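Local coordinates for betaine aldehyde dehydrogenase (PDB 4QTO), which catalyses the NAD-dependent oxidation of betaine aldehyde to glycine betaine, at residues L31-Y36 with V60-S65; D335-I340 with P398-N403; E359-I364 with D392-E397. All coordinates share one frame; numbering follows the deposited sequence. Where two conformers were deposited one is given.

Interaction 1: residues L31-Y36 with V60-S65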
loop_
_atom_site.group_PDB
_atom_site.type_symbol
_atom_site.label_atom_id
_atom_site.label_comp_id
_atom_site.label_asym_id
_atom_site.label_seq_id
_atom_site.Cartn_x
_atom_site.Cartn_y
_atom_site.Cartn_z
ATOM N N LEU A 31 44.525 3.783 1.994
ATOM C CA LEU A 31 43.423 2.903 2.404
ATOM C C LEU A 31 43.730 2.147 3.702
ATOM O O LEU A 31 44.866 1.680 3.923
ATOM C CB LEU A 31 43.132 1.905 1.303
ATOM C CG LEU A 31 41.893 1.025 1.473
ATOM C CD1 LEU A 31 40.613 1.877 1.414
ATOM C CD2 LEU A 31 41.881 -0.032 0.402
ATOM N N SER A 32 42.733 2.055 4.579
ATOM C CA SER A 32 42.892 1.313 5.824
ATOM C C SER A 32 43.139 -0.162 5.557
ATOM O O SER A 32 42.680 -0.714 4.560
ATOM C CB SER A 32 41.658 1.459 6.704
ATOM O OG SER A 32 41.778 0.670 7.878
ATOM N N GLN A 33 43.875 -0.792 6.461
ATOM C CA GLN A 33 44.179 -2.213 6.369
ATOM C C GLN A 33 43.449 -2.995 7.449
ATOM O O GLN A 33 43.623 -4.208 7.559
ATOM C CB GLN A 33 45.675 -2.420 6.567
ATOM C CG GLN A 33 46.542 -1.827 5.466
ATOM C CD GLN A 33 48.022 -2.034 5.747
ATOM O OE1 GLN A 33 48.743 -2.748 5.004
ATOM N NE2 GLN A 33 48.478 -1.488 6.865
ATOM N N ARG A 34 42.644 -2.294 8.239
ATOM C CA ARG A 34 42.021 -2.854 9.425
ATOM C C ARG A 34 40.529 -3.062 9.409
ATOM O O ARG A 34 39.831 -2.651 8.505
ATOM C CB ARG A 34 42.349 -1.894 10.594
ATOM C CG ARG A 34 43.835 -1.830 10.948
ATOM C CD ARG A 34 44.020 -0.937 12.144
ATOM N NE ARG A 34 45.381 -1.003 12.635
ATOM C CZ ARG A 34 45.746 -0.585 13.848
ATOM N NH1 ARG A 34 47.014 -0.699 14.232
ATOM N NH2 ARG A 34 44.860 -0.076 14.693
ATOM N N GLN A 35 40.086 -3.810 10.414
ATOM C CA GLN A 35 38.666 -4.038 10.655
ATOM C C GLN A 35 38.128 -2.774 11.326
ATOM O O GLN A 35 38.907 -1.937 11.821
ATOM C CB GLN A 35 38.503 -5.220 11.613
ATOM C CG GLN A 35 39.119 -6.490 11.079
ATOM C CD GLN A 35 38.878 -7.687 11.964
ATOM O OE1 GLN A 35 38.055 -8.541 11.623
ATOM N NE2 GLN A 35 39.563 -7.749 13.103
ATOM N N TYR A 36 36.802 -2.638 11.389
ATOM C CA TYR A 36 36.167 -1.500 12.043
ATOM C C TYR A 36 35.163 -2.029 13.043
ATOM O O TYR A 36 34.141 -2.582 12.653
ATOM C CB TYR A 36 35.495 -0.561 11.036
ATOM C CG TYR A 36 35.001 0.740 11.630
ATOM C CD1 TYR A 36 35.886 1.728 12.007
ATOM C CD2 TYR A 36 33.655 0.977 11.798
ATOM C CE1 TYR A 36 35.432 2.938 12.512
ATOM C CE2 TYR A 36 33.198 2.187 12.300
ATOM C CZ TYR A 36 34.118 3.152 12.656
ATOM O OH TYR A 36 33.737 4.406 13.157
ATOM N N VAL A 60 50.448 -9.472 -5.494
ATOM C CA VAL A 60 49.911 -9.010 -4.218
ATOM C C VAL A 60 49.836 -7.504 -4.333
ATOM O O VAL A 60 50.840 -6.856 -4.638
ATOM C CB VAL A 60 50.803 -9.388 -3.027
ATOM C CG1 VAL A 60 50.293 -8.716 -1.758
ATOM C CG2 VAL A 60 50.858 -10.891 -2.849
ATOM N N ILE A 61 48.663 -6.949 -4.070
ATOM C CA ILE A 61 48.436 -5.521 -4.153
ATOM C C ILE A 61 48.177 -4.858 -2.788
ATOM O O ILE A 61 48.270 -3.634 -2.692
ATOM C CB ILE A 61 47.250 -5.164 -5.084
ATOM C CG1 ILE A 61 45.941 -5.853 -4.615
ATOM C CG2 ILE A 61 47.633 -5.478 -6.517
ATOM C CD1 ILE A 61 44.687 -5.521 -5.389
ATOM N N PHE A 62 47.849 -5.646 -1.757
ATOM C CA PHE A 62 47.502 -5.071 -0.451
ATOM C C PHE A 62 47.501 -6.171 0.590
ATOM O O PHE A 62 47.388 -7.348 0.263
ATOM C CB PHE A 62 46.107 -4.442 -0.534
ATOM C CG PHE A 62 45.850 -3.319 0.450
ATOM C CD1 PHE A 62 46.606 -2.158 0.414
ATOM C CD2 PHE A 62 44.784 -3.379 1.336
ATOM C CE1 PHE A 62 46.339 -1.097 1.292
ATOM C CE2 PHE A 62 44.524 -2.339 2.202
ATOM C CZ PHE A 62 45.275 -1.197 2.167
ATOM N N THR A 63 47.630 -5.776 1.851
ATOM C CA THR A 63 47.601 -6.734 2.954
ATOM C C THR A 63 46.634 -6.187 4.000
ATOM O O THR A 63 46.763 -5.029 4.421
ATOM C CB THR A 63 48.988 -6.940 3.565
ATOM O OG1 THR A 63 49.860 -7.484 2.561
ATOM C CG2 THR A 63 48.913 -7.914 4.747
ATOM N N VAL A 64 45.682 -7.019 4.421
ATOM C CA VAL A 64 44.683 -6.606 5.389
ATOM C C VAL A 64 44.633 -7.542 6.605
ATOM O O VAL A 64 45.128 -8.681 6.570
ATOM C CB VAL A 64 43.263 -6.560 4.757
ATOM C CG1 VAL A 64 43.243 -5.587 3.585
ATOM C CG2 VAL A 64 42.836 -7.948 4.320
ATOM N N SER A 65 44.029 -7.047 7.679
ATOM C CA SER A 65 43.817 -7.872 8.864
ATOM C C SER A 65 42.942 -9.073 8.544
ATOM O O SER A 65 42.026 -8.991 7.718
ATOM C CB SER A 65 43.106 -7.093 9.952
ATOM O OG SER A 65 43.913 -6.027 10.403
#

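Interaction 2: residues D335-I340 with P398-N403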
loop_
_atom_site.group_PDB
_atom_site.type_symbol
_atom_site.label_atom_id
_atom_site.label_comp_id
_atom_site.label_asym_id
_atom_site.label_seq_id
_atom_site.Cartn_x
_atom_site.Cartn_y
_atom_site.Cartn_z
ATOM N N ASP A 335 30.992 -17.415 -33.917
ATOM C CA ASP A 335 31.794 -16.462 -34.679
ATOM C C ASP A 335 32.100 -15.204 -33.857
ATOM O O ASP A 335 33.209 -14.653 -33.934
ATOM C CB ASP A 335 31.052 -16.039 -35.963
ATOM C CG ASP A 335 30.996 -17.136 -37.008
ATOM O OD1 ASP A 335 31.533 -18.249 -36.780
ATOM O OD2 ASP A 335 30.370 -16.887 -38.075
ATOM N N ARG A 336 31.129 -14.737 -33.053
ATOM C CA ARG A 336 31.371 -13.564 -32.246
ATOM C C ARG A 336 32.259 -13.873 -31.046
ATOM O O ARG A 336 33.084 -13.040 -30.650
ATOM C CB ARG A 336 30.038 -12.974 -31.761
ATOM C CG ARG A 336 29.199 -12.355 -32.857
ATOM C CD ARG A 336 29.734 -11.020 -33.343
ATOM N NE ARG A 336 29.654 -9.957 -32.349
ATOM C CZ ARG A 336 28.549 -9.286 -32.050
ATOM N NH1 ARG A 336 27.396 -9.574 -32.659
ATOM N NH2 ARG A 336 28.600 -8.327 -31.148
ATOM N N VAL A 337 32.056 -15.029 -30.423
ATOM C CA VAL A 337 32.841 -15.408 -29.248
ATOM C C VAL A 337 34.331 -15.413 -29.588
ATOM O O VAL A 337 35.157 -15.001 -28.770
ATOM C CB VAL A 337 32.372 -16.741 -28.640
ATOM C CG1 VAL A 337 33.360 -17.274 -27.613
ATOM C CG2 VAL A 337 31.009 -16.548 -28.001
ATOM N N LYS A 338 34.658 -15.822 -30.811
ATOM C CA LYS A 338 36.061 -15.839 -31.263
ATOM C C LYS A 338 36.712 -14.459 -31.302
ATOM O O LYS A 338 37.950 -14.357 -31.267
ATOM C CB LYS A 338 36.171 -16.455 -32.664
ATOM C CG LYS A 338 35.868 -17.942 -32.709
ATOM C CD LYS A 338 35.862 -18.434 -34.146
ATOM C CE LYS A 338 35.618 -19.929 -34.211
ATOM N NZ LYS A 338 35.556 -20.384 -35.626
ATOM N N LYS A 339 35.910 -13.404 -31.383
ATOM C CA LYS A 339 36.395 -12.041 -31.487
ATOM C C LYS A 339 36.459 -11.292 -30.153
ATOM O O LYS A 339 36.926 -10.170 -30.125
ATOM C CB LYS A 339 35.498 -11.241 -32.424
ATOM C CG LYS A 339 35.350 -11.811 -33.839
ATOM C CD LYS A 339 34.442 -10.908 -34.654
ATOM C CE LYS A 339 33.994 -11.544 -35.958
ATOM N NZ LYS A 339 35.140 -11.923 -36.808
ATOM N N ILE A 340 35.949 -11.880 -29.068
ATOM C CA ILE A 340 35.939 -11.216 -27.772
ATOM C C ILE A 340 37.356 -10.862 -27.339
ATOM O O ILE A 340 38.248 -11.713 -27.376
ATOM C CB ILE A 340 35.241 -12.070 -26.689
ATOM C CG1 ILE A 340 33.735 -12.224 -27.020
ATOM C CG2 ILE A 340 35.421 -11.463 -25.313
ATOM C CD1 ILE A 340 32.976 -13.100 -26.052
ATOM N N PRO A 398 36.396 -17.335 -23.414
ATOM C CA PRO A 398 34.931 -17.412 -23.481
ATOM C C PRO A 398 34.580 -18.675 -24.243
ATOM O O PRO A 398 35.190 -18.996 -25.293
ATOM C CB PRO A 398 34.513 -16.131 -24.189
ATOM C CG PRO A 398 35.740 -15.665 -24.890
ATOM C CD PRO A 398 36.921 -16.133 -24.066
ATOM N N THR A 399 33.590 -19.389 -23.720
ATOM C CA THR A 399 33.307 -20.738 -24.166
ATOM C C THR A 399 31.844 -20.965 -24.498
ATOM O O THR A 399 30.953 -20.438 -23.806
ATOM C CB THR A 399 33.704 -21.682 -23.004
ATOM O OG1 THR A 399 35.083 -21.461 -22.650
ATOM C CG2 THR A 399 33.486 -23.138 -23.322
ATOM N N VAL A 400 31.585 -21.736 -25.560
ATOM C CA VAL A 400 30.223 -22.127 -25.933
ATOM C C VAL A 400 30.199 -23.668 -25.972
ATOM O O VAL A 400 31.040 -24.302 -26.625
ATOM C CB VAL A 400 29.796 -21.617 -27.320
ATOM C CG1 VAL A 400 28.370 -22.067 -27.638
ATOM C CG2 VAL A 400 29.917 -20.100 -27.392
ATOM N N ILE A 401 29.242 -24.243 -25.248
ATOM C CA ILE A 401 29.056 -25.689 -25.194
ATOM C C ILE A 401 27.746 -26.031 -25.913
ATOM O O ILE A 401 26.695 -25.500 -25.584
ATOM C CB ILE A 401 29.058 -26.194 -23.736
ATOM C CG1 ILE A 401 30.417 -25.847 -23.089
ATOM C CG2 ILE A 401 28.806 -27.689 -23.689
ATOM C CD1 ILE A 401 30.582 -26.269 -21.635
ATOM N N THR A 402 27.834 -26.937 -26.881
ATOM C CA THR A 402 26.700 -27.354 -27.699
ATOM C C THR A 402 26.423 -28.854 -27.584
ATOM O O THR A 402 27.148 -29.585 -26.911
ATOM C CB THR A 402 26.945 -27.008 -29.175
ATOM O OG1 THR A 402 28.130 -27.664 -29.632
ATOM C CG2 THR A 402 27.093 -25.509 -29.376
ATOM N N ASN A 403 25.354 -29.307 -28.243
ATOM C CA ASN A 403 25.017 -30.750 -28.245
ATOM C C ASN A 403 24.841 -31.246 -26.790
ATOM O O ASN A 403 25.393 -32.280 -26.389
ATOM C CB ASN A 403 26.062 -31.579 -28.996
ATOM C CG ASN A 403 25.546 -32.956 -29.398
ATOM O OD1 ASN A 403 24.351 -33.151 -29.575
ATOM N ND2 ASN A 403 26.464 -33.910 -29.580
#

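Interaction 3: residues E359-I364 with D392-E397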
loop_
_atom_site.group_PDB
_atom_site.type_symbol
_atom_site.label_atom_id
_atom_site.label_comp_id
_atom_site.label_asym_id
_atom_site.label_seq_id
_atom_site.Cartn_x
_atom_site.Cartn_y
_atom_site.Cartn_z
ATOM N N GLU A 359 41.636 -20.937 -7.619
ATOM C CA GLU A 359 40.680 -21.957 -7.231
ATOM C C GLU A 359 39.447 -21.911 -8.127
ATOM O O GLU A 359 38.926 -22.954 -8.546
ATOM C CB GLU A 359 40.244 -21.781 -5.781
ATOM C CG GLU A 359 41.333 -22.021 -4.745
ATOM C CD GLU A 359 42.477 -20.998 -4.772
ATOM O OE1 GLU A 359 43.637 -21.418 -4.567
ATOM O OE2 GLU A 359 42.239 -19.796 -5.023
ATOM N N HIS A 360 38.986 -20.706 -8.433
ATOM C CA HIS A 360 37.797 -20.571 -9.276
ATOM C C HIS A 360 38.090 -20.995 -10.704
ATOM O O HIS A 360 37.285 -21.695 -11.338
ATOM C CB HIS A 360 37.205 -19.155 -9.211
ATOM C CG HIS A 360 35.831 -19.086 -9.776
ATOM N ND1 HIS A 360 34.812 -19.878 -9.297
ATOM C CD2 HIS A 360 35.303 -18.367 -10.794
ATOM C CE1 HIS A 360 33.708 -19.641 -9.984
ATOM N NE2 HIS A 360 33.978 -18.728 -10.897
ATOM N N ARG A 361 39.236 -20.587 -11.229
ATOM C CA ARG A 361 39.602 -20.995 -12.568
ATOM C C ARG A 361 39.712 -22.526 -12.643
ATOM O O ARG A 361 39.245 -23.155 -13.609
ATOM C CB ARG A 361 40.898 -20.353 -13.044
ATOM C CG ARG A 361 41.222 -20.843 -14.459
ATOM C CD ARG A 361 42.237 -19.997 -15.189
ATOM N NE ARG A 361 43.539 -20.020 -14.554
ATOM C CZ ARG A 361 44.644 -19.478 -15.080
ATOM N NH1 ARG A 361 44.642 -18.871 -16.287
ATOM N NH2 ARG A 361 45.764 -19.561 -14.398
ATOM N N ASN A 362 40.307 -23.140 -11.622
ATOM C CA ASN A 362 40.417 -24.600 -11.605
ATOM C C ASN A 362 39.036 -25.268 -11.612
ATOM O O ASN A 362 38.847 -26.305 -12.269
ATOM C CB ASN A 362 41.222 -25.071 -10.387
ATOM C CG ASN A 362 42.686 -24.697 -10.478
ATOM O OD1 ASN A 362 43.201 -24.391 -11.556
ATOM N ND2 ASN A 362 43.374 -24.775 -9.359
ATOM N N LYS A 363 38.071 -24.673 -10.914
ATOM C CA LYS A 363 36.722 -25.217 -10.876
ATOM C C LYS A 363 36.081 -25.148 -12.269
ATOM O O LYS A 363 35.445 -26.101 -12.726
ATOM C CB LYS A 363 35.864 -24.450 -9.868
ATOM C CG LYS A 363 34.524 -25.111 -9.597
ATOM C CD LYS A 363 33.561 -24.202 -8.837
ATOM C CE LYS A 363 34.131 -23.633 -7.547
ATOM N NZ LYS A 363 34.496 -24.676 -6.557
ATOM N N ILE A 364 36.260 -24.013 -12.944
ATOM C CA ILE A 364 35.716 -23.843 -14.292
ATOM C C ILE A 364 36.352 -24.893 -15.208
ATOM O O ILE A 364 35.673 -25.569 -15.998
ATOM C CB ILE A 364 35.997 -22.426 -14.825
ATOM C CG1 ILE A 364 35.236 -21.397 -13.989
ATOM C CG2 ILE A 364 35.605 -22.344 -16.290
ATOM C CD1 ILE A 364 35.714 -19.965 -14.181
ATOM N N ASP A 392 50.249 -14.523 -17.336
ATOM C CA ASP A 392 50.418 -14.388 -15.898
ATOM C C ASP A 392 49.117 -14.206 -15.139
ATOM O O ASP A 392 49.109 -14.316 -13.916
ATOM C CB ASP A 392 51.329 -13.204 -15.573
ATOM C CG ASP A 392 52.762 -13.433 -16.007
ATOM O OD1 ASP A 392 53.158 -14.604 -16.254
ATOM O OD2 ASP A 392 53.503 -12.429 -16.074
ATOM N N GLY A 393 48.036 -13.915 -15.862
ATOM C CA GLY A 393 46.743 -13.659 -15.241
ATOM C C GLY A 393 45.828 -14.869 -15.211
ATOM O O GLY A 393 46.077 -15.887 -15.837
ATOM N N LEU A 394 44.699 -14.704 -14.526
ATOM C CA LEU A 394 43.748 -15.783 -14.351
ATOM C C LEU A 394 42.686 -15.788 -15.443
ATOM O O LEU A 394 41.488 -15.772 -15.177
ATOM C CB LEU A 394 43.109 -15.668 -12.971
ATOM C CG LEU A 394 44.091 -15.833 -11.795
ATOM C CD1 LEU A 394 43.480 -15.344 -10.516
ATOM C CD2 LEU A 394 44.477 -17.296 -11.653
ATOM N N PHE A 395 43.141 -15.829 -16.689
ATOM C CA PHE A 395 42.235 -15.823 -17.819
ATOM C C PHE A 395 41.710 -17.205 -18.201
ATOM O O PHE A 395 42.369 -18.245 -18.003
ATOM C CB PHE A 395 42.880 -15.138 -19.022
ATOM C CG PHE A 395 43.058 -13.672 -18.844
ATOM C CD1 PHE A 395 42.023 -12.808 -19.184
ATOM C CD2 PHE A 395 44.208 -13.161 -18.297
ATOM C CE1 PHE A 395 42.161 -11.443 -18.997
ATOM C CE2 PHE A 395 44.343 -11.807 -18.101
ATOM C CZ PHE A 395 43.323 -10.946 -18.472
ATOM N N PHE A 396 40.485 -17.187 -18.715
ATOM C CA PHE A 396 39.847 -18.387 -19.224
ATOM C C PHE A 396 39.055 -17.938 -20.458
ATOM O O PHE A 396 38.371 -16.922 -20.409
ATOM C CB PHE A 396 38.969 -19.072 -18.195
ATOM C CG PHE A 396 38.579 -20.465 -18.606
ATOM C CD1 PHE A 396 39.424 -21.529 -18.331
ATOM C CD2 PHE A 396 37.418 -20.694 -19.273
ATOM C CE1 PHE A 396 39.107 -22.811 -18.744
ATOM C CE2 PHE A 396 37.085 -21.975 -19.673
ATOM C CZ PHE A 396 37.922 -23.021 -19.418
ATOM N N GLU A 397 39.201 -18.677 -21.558
ATOM C CA GLU A 397 38.575 -18.263 -22.795
ATOM C C GLU A 397 37.051 -18.293 -22.737
ATOM O O GLU A 397 36.478 -19.184 -22.119
ATOM C CB GLU A 397 39.003 -19.161 -23.931
ATOM C CG GLU A 397 40.466 -19.018 -24.331
ATOM C CD GLU A 397 40.902 -20.074 -25.354
ATOM O OE1 GLU A 397 40.228 -21.135 -25.535
ATOM O OE2 GLU A 397 41.992 -19.866 -25.929
HETATM O O HOH W 1 48.005 -17.834 -15.570
#

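Interaction 1: residues L31-Y36 with V60-S65
S65 and Q33 share the one firm hydrogen bond between L31-Y36 and V60-S65: S65 N gives its hydrogen to Q33 O over 2.9 Å, a nearly straight bond (164° at the hydrogen). The same oxygen draws a weaker CA-H...O contact from V64, whose CA lies 3.4 Å from Q33 O. S65 OG also comes within a weak, long reach of Q33 O, though its proton has another acceptor to choose from. S32 OG accepts from R34 N at 3.1 Å, an ST turn with Q33 in its middle.

The apolar part centres on F62, which belongs to the antiparallel hairpin of strands 49-54 and 59-65. Within that hairpin I61 and F62 both face I52, a classic beta bulge. A chi1 of -154° swings the ring away from its own backbone N and toward L31, and the two side chains cross at about a right angle, L31 CB meeting F62 CZ at 3.9 Å. Q33 CG comes at the ring obliquely, 3.6 Å from F62 CZ. On helix 211-223, L211 touches F62 and I214 touches L31. Q35 packs its CG loosely against S65 CB, while its amide bonds beyond the contact to L234 N and D71.

Two carbonyl oxygens meet the F62 ring at its edge, in its plane: L31 O lies 3.4 Å from F62 CZ, and S32 O is equally near F62 CE2. S32 O is buried here and has no partner in the model.

Interaction 2: residues D335-I340 with P398-N403
Helix 323-337 gives way around V337 to a type I beta turn from V337 to I340, and this corner comes up against the start of strand 399-402, with the CA atoms of V337 and P398 6.5 Å apart. Strand 399-402 lies between strands 377-380 (antiparallel) and 419-425 (parallel) in the seven-stranded mixed sheet of the catalytic domain of the aldehyde dehydrogenase fold, so the contact packs the C-terminal part of a helix, with its turn, on an alpha/beta sheet. No hydrogen bond crosses it. Within the first segment, I340 N bonds back to V337 O, closing the turn and presenting V337 and I340 to the same proline.

V337 divides its two methyls between two residues. CG1, anti to the backbone N (chi1 168°), reaches P398, while CG2 goes to the valine two residues further along the strand. V337 CG1 lies 3.8 Å from P398 CB, the two side chains side by side and pointing opposite ways. V337 CG2 meets V400 CG2 methyl to methyl, also at 3.8 Å. L302 and Y306 of helix 294-306 touch V337 as well, and V380 of strand 377-380 packs on both valines.

I340 lays the end of its chain alongside the proline ring: chi2 near 180° extends the side chain, and CD1 is 3.9 Å from P398 CB and equally near P398 CG. On the intervening residue, T399, the side chain turns from the helix, and its OG1 bonds to E397 O and G382 N. Across the subunit boundary, F518 of a second subunit packs on I340. The closest approach of the two segments is between a methyl and a backbone oxygen: V337 CG1 to P398 O, 3.4 Å.

Interaction 3: residues E359-I364 with D392-E397
R361 reaches from helix 358-373 across to the loop that leads into strand 399-402 of the catalytic-domain sheet, and lays its guanidinium against the inverse gamma turn centred on L394. CG stands anti to the backbone N and the chain bends at chi3 (64°), so that one face of the flat group comes over L394 CA, which sits 3.7 Å above the plane toward the rim. F395 O lies at the edge of the guanidinium, in its plane. R361 NH1 donates to this oxygen over 2.9 Å, at 164° and on a carbonyl lone pair, an in-plane bond that restrains the rotation of the group. L394 crosses the arginine obliquely, with CD2 3.8 Å from R361 NH2. R384 brings a like charge close to NH2.

One helical turn on, I364 runs beside F396 with the two side chains heading opposite ways, and sets its CG2 over a face of the phenyl ring, a CH-pi contact 3.8 Å from the centroid and 16° off the normal. E365 and M368 of the same helix also touch F396. At the other end, a water in the guanidinium plane accepts from R361 NH2 at 3.1 Å and donates to G393 O at 2.8 Å.

In the fold
Interactions 2 and 3 belong to one region of the fold. The segments 392-397 and 398-403 are consecutive, so the loop that meets helix 358-373 passes directly into the strand that meets helix 323-337; their centres are about 17 Å apart, and interaction 3 is nested within the chain loop that interaction 2 closes. Interaction 1 lies apart near the N-terminus, its centre about 25 Å from that of interaction 3 and about 38 Å from that of interaction 2. One bound PEG fragment lies about 4 Å from the S32 side chain; a separate one, about 7 Å from that of I364, may be the PEG held in the active site with the modified C313, which would place interaction 3 nearest the site.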